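Local coordinates for pirin family protein (Acinetobacter baumannii, PDB 6D0P), which probably acts as a metal-dependent quercetin 2,3-dioxygenase, a bicupin protein of the pirin family that uses an iron cofactor, at residues A[220-225]-A[242-247]. Numbering follows the deposited sequence.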
ATOM      1  N   THR A 220      23.375 -10.249  -5.404  1.00 25.86           N
ATOM      2  CA  THR A 220      24.285 -10.115  -4.266  1.00 29.32           C
ATOM      3  C   THR A 220      23.592  -9.702  -2.958  1.00 27.57           C
ATOM      4  O   THR A 220      24.255  -9.745  -1.939  1.00 30.38           O
ATOM      5  CB  THR A 220      25.388  -9.088  -4.574  1.00 33.00           C
ATOM      6  OG1 THR A 220      24.726  -7.864  -4.893  1.00 36.66           O
ATOM      7  CG2 THR A 220      26.289  -9.499  -5.723  1.00 37.27           C
ATOM      8  N   ASN A 221      22.332  -9.278  -2.933  1.00 24.19           N
ATOM      9  CA  ASN A 221      21.764  -8.861  -1.632  1.00 23.57           C
ATOM     10  C   ASN A 221      20.481  -9.635  -1.333  1.00 21.43           C
ATOM     11  O   ASN A 221      19.461  -9.473  -1.996  1.00 20.34           O
ATOM     12  CB  ASN A 221      21.532  -7.352  -1.565  1.00 26.91           C
ATOM     13  CG  ASN A 221      22.831  -6.579  -1.424  1.00 30.33           C
ATOM     14  OD1 ASN A 221      23.283  -5.997  -2.396  1.00 27.27           O
ATOM     15  ND2 ASN A 221      23.428  -6.578  -0.231  1.00 31.19           N
ATOM     16  N   ARG A 222      20.530 -10.440  -0.287  1.00 21.11           N
ATOM     17  CA  ARG A 222      19.386 -11.234   0.077  1.00 22.16           C
ATOM     18  C   ARG A 222      18.477 -10.462   1.032  1.00 21.80           C
ATOM     19  O   ARG A 222      18.943  -9.802   1.952  1.00 22.14           O
ATOM     20  CB  ARG A 222      19.865 -12.537   0.706  1.00 24.17           C
ATOM     21  CG  ARG A 222      18.734 -13.459   1.122  1.00 24.37           C
ATOM     22  CD  ARG A 222      19.298 -14.828   1.402  1.00 26.61           C
ATOM     23  NE  ARG A 222      18.300 -15.670   2.032  1.00 28.47           N
ATOM     24  CZ  ARG A 222      18.332 -16.980   2.008  1.00 30.72           C
ATOM     25  NH1 ARG A 222      19.315 -17.590   1.361  1.00 31.82           N
ATOM     26  NH2 ARG A 222      17.395 -17.669   2.628  1.00 29.62           N
ATOM     27  N   LEU A 223      17.176 -10.566   0.797  1.00 20.88           N
ATOM     28  CA  LEU A 223      16.153  -9.907   1.601  1.00 21.25           C
ATOM     29  C   LEU A 223      15.215 -10.968   2.181  1.00 23.33           C
ATOM     30  O   LEU A 223      14.799 -11.867   1.457  1.00 22.78           O
ATOM     31  CB  LEU A 223      15.327  -8.964   0.735  1.00 21.57           C
ATOM     32  CG  LEU A 223      16.075  -7.881  -0.033  1.00 23.11           C
ATOM     33  CD1 LEU A 223      15.085  -7.102  -0.872  1.00 25.54           C
ATOM     34  CD2 LEU A 223      16.830  -6.953   0.918  1.00 24.63           C
ATOM     35  N   GLU A 224      14.871 -10.825   3.461  1.00 21.40           N
ATOM     36  CA  GLU A 224      13.928 -11.717   4.138  1.00 23.09           C
ATOM     37  C   GLU A 224      12.567 -11.018   4.294  1.00 21.09           C
ATOM     38  O   GLU A 224      12.387  -9.871   3.874  1.00 19.59           O
ATOM     39  CB  GLU A 224      14.481 -12.086   5.516  1.00 27.42           C
ATOM     40  CG  GLU A 224      15.910 -12.613   5.464  1.00 33.38           C
ATOM     41  CD  GLU A 224      16.012 -14.024   4.898  1.00 35.59           C
ATOM     42  OE1 GLU A 224      15.213 -14.901   5.346  1.00 35.04           O
ATOM     43  OE2 GLU A 224      16.899 -14.255   4.030  1.00 35.88           O
ATOM     44  N   GLY A 225      11.630 -11.692   4.967  1.00 19.54           N
ATOM     45  CA  GLY A 225      10.274 -11.175   5.155  1.00 19.03           C
ATOM     46  C   GLY A 225      10.217  -9.932   6.032  1.00 18.35           C
ATOM     47  O   GLY A 225      11.093  -9.690   6.861  1.00 18.69           O
ATOM     48  N   ALA A 242      14.328 -15.821  -6.303  1.00 19.81           N
ATOM     49  CA  ALA A 242      13.742 -16.355  -5.062  1.00 20.20           C
ATOM     50  C   ALA A 242      14.509 -17.572  -4.509  1.00 21.51           C
ATOM     51  O   ALA A 242      14.735 -18.554  -5.205  1.00 22.25           O
ATOM     52  CB  ALA A 242      12.298 -16.702  -5.307  1.00 20.48           C
ATOM     53  N   GLU A 243      14.804 -17.533  -3.211  1.00 22.44           N
ATOM     54  CA  GLU A 243      15.451 -18.645  -2.493  1.00 25.91           C
ATOM     55  C   GLU A 243      14.370 -19.485  -1.787  1.00 26.30           C
ATOM     56  O   GLU A 243      14.608 -20.626  -1.364  1.00 24.06           O
ATOM     57  CB  GLU A 243      16.475 -18.106  -1.499  1.00 29.84           C
ATOM     58  CG  GLU A 243      17.590 -17.306  -2.152  1.00 35.11           C
ATOM     59  CD  GLU A 243      18.738 -18.140  -2.698  1.00 39.53           C
ATOM     60  OE1 GLU A 243      18.511 -19.330  -3.001  1.00 49.16           O
ATOM     61  OE2 GLU A 243      19.857 -17.599  -2.830  1.00 44.37           O
ATOM     62  N   GLU A 244      13.191 -18.875  -1.664  1.00 24.44           N
ATOM     63  CA  GLU A 244      11.995 -19.468  -1.052  0.50 24.90           C
ATOM     64  C   GLU A 244      10.768 -18.864  -1.745  1.00 23.65           C
ATOM     65  O   GLU A 244      10.870 -17.787  -2.313  1.00 22.30           O
ATOM     66  CB  GLU A 244      11.843 -19.087   0.428  0.50 25.72           C
ATOM     67  CG  GLU A 244      12.957 -19.543   1.357  0.50 27.59           C
ATOM     68  CD  GLU A 244      12.803 -18.964   2.753  0.50 30.77           C
ATOM     69  OE1 GLU A 244      11.683 -18.486   3.070  0.50 31.90           O
ATOM     70  OE2 GLU A 244      13.794 -18.975   3.522  0.50 34.91           O
ATOM     71  N   ASP A 245       9.612 -19.511  -1.674  1.00 22.18           N
ATOM     72  CA  ASP A 245       8.389 -18.889  -2.222  1.00 22.33           C
ATOM     73  C   ASP A 245       8.237 -17.522  -1.542  1.00 20.99           C
ATOM     74  O   ASP A 245       8.276 -17.453  -0.294  1.00 18.89           O
ATOM     75  CB  ASP A 245       7.142 -19.725  -1.931  1.00 24.45           C
ATOM     76  CG  ASP A 245       7.004 -20.965  -2.798  1.00 28.54           C
ATOM     77  OD1 ASP A 245       7.921 -21.243  -3.603  1.00 26.61           O
ATOM     78  OD2 ASP A 245       5.970 -21.638  -2.660  1.00 33.38           O
ATOM     79  N   THR A 246       8.082 -16.457  -2.329  1.00 19.68           N
ATOM     80  CA  THR A 246       8.117 -15.103  -1.785  1.00 19.89           C
ATOM     81  C   THR A 246       6.898 -14.280  -2.225  1.00 18.72           C
ATOM     82  O   THR A 246       6.586 -14.240  -3.402  1.00 20.21           O
ATOM     83  CB  THR A 246       9.409 -14.412  -2.257  1.00 20.64           C
ATOM     84  OG1 THR A 246      10.544 -15.143  -1.782  1.00 19.96           O
ATOM     85  CG2 THR A 246       9.498 -12.968  -1.829  1.00 20.96           C
ATOM     86  N   LYS A 247       6.236 -13.630  -1.271  1.00 17.38           N
ATOM     87  CA  LYS A 247       5.199 -12.675  -1.536  1.00 18.30           C
ATOM     88  C   LYS A 247       5.859 -11.290  -1.526  1.00 16.52           C
ATOM     89  O   LYS A 247       6.542 -10.928  -0.533  1.00 14.45           O
ATOM     90  CB  LYS A 247       4.084 -12.667  -0.479  1.00 21.51           C
ATOM     91  CG  LYS A 247       3.339 -13.973  -0.233  1.00 27.51           C
ATOM     92  CD  LYS A 247       2.572 -13.912   1.102  1.00 30.39           C
ATOM     93  CE  LYS A 247       2.064 -15.235   1.643  1.00 36.02           C
ATOM     94  NZ  LYS A 247       1.455 -15.063   2.996  1.00 34.06           N
TER
HETATM   95  O   HOH W   1      15.576 -17.100   4.419  1.00 38.81           O
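Arg222 reaches across the surface of the C-terminal cupin domain to Glu243 and Glu244, at the corner where the chain leaves strand 237-242 and enters strand 245-253. Strand 221-224 is an outer strand of a four-stranded antiparallel sheet, and strand 214-217 lies between it and strand 237-242, which explains why side chains alone bridge the two segments. With CG anti to the backbone N (chi1 -180°) and the chain extended as far as NE, Arg222 spans this gap and puts its guanidinium beside both glutamates.

The two meet it differently. Glu243, bent at chi2, lays CB and CG over one guanidinium face, with CG 3.9 Å from Arg222 NH1. Its carboxylate plane is turned 25° from that of the guanidinium, but OE2 sits well out of the guanidinium plane, so only the opposite charges attract. Glu244, modelled in two conformers, in one of them comes instead to the edge, its carboxylate nearly perpendicular to the guanidinium at 82°, and forms a long salt bridge, OE2 to Arg222 NH2 at 3.9 Å.

On its own strand Arg222 is held more closely: NE donates to Glu224 OE2 at 2.8 Å, the oxygen tilted out of the guanidinium plane. Glu224 and Glu244 would be expected to repel each other mildly, an effect probably eased by the positive charge of Arg222. A water at the guanidinium edge accepts from Arg222 NH2 and, in the same Glu244 conformer, donates to that carboxylate, the water oxygen lying 2.7 Å from Glu244 OE2.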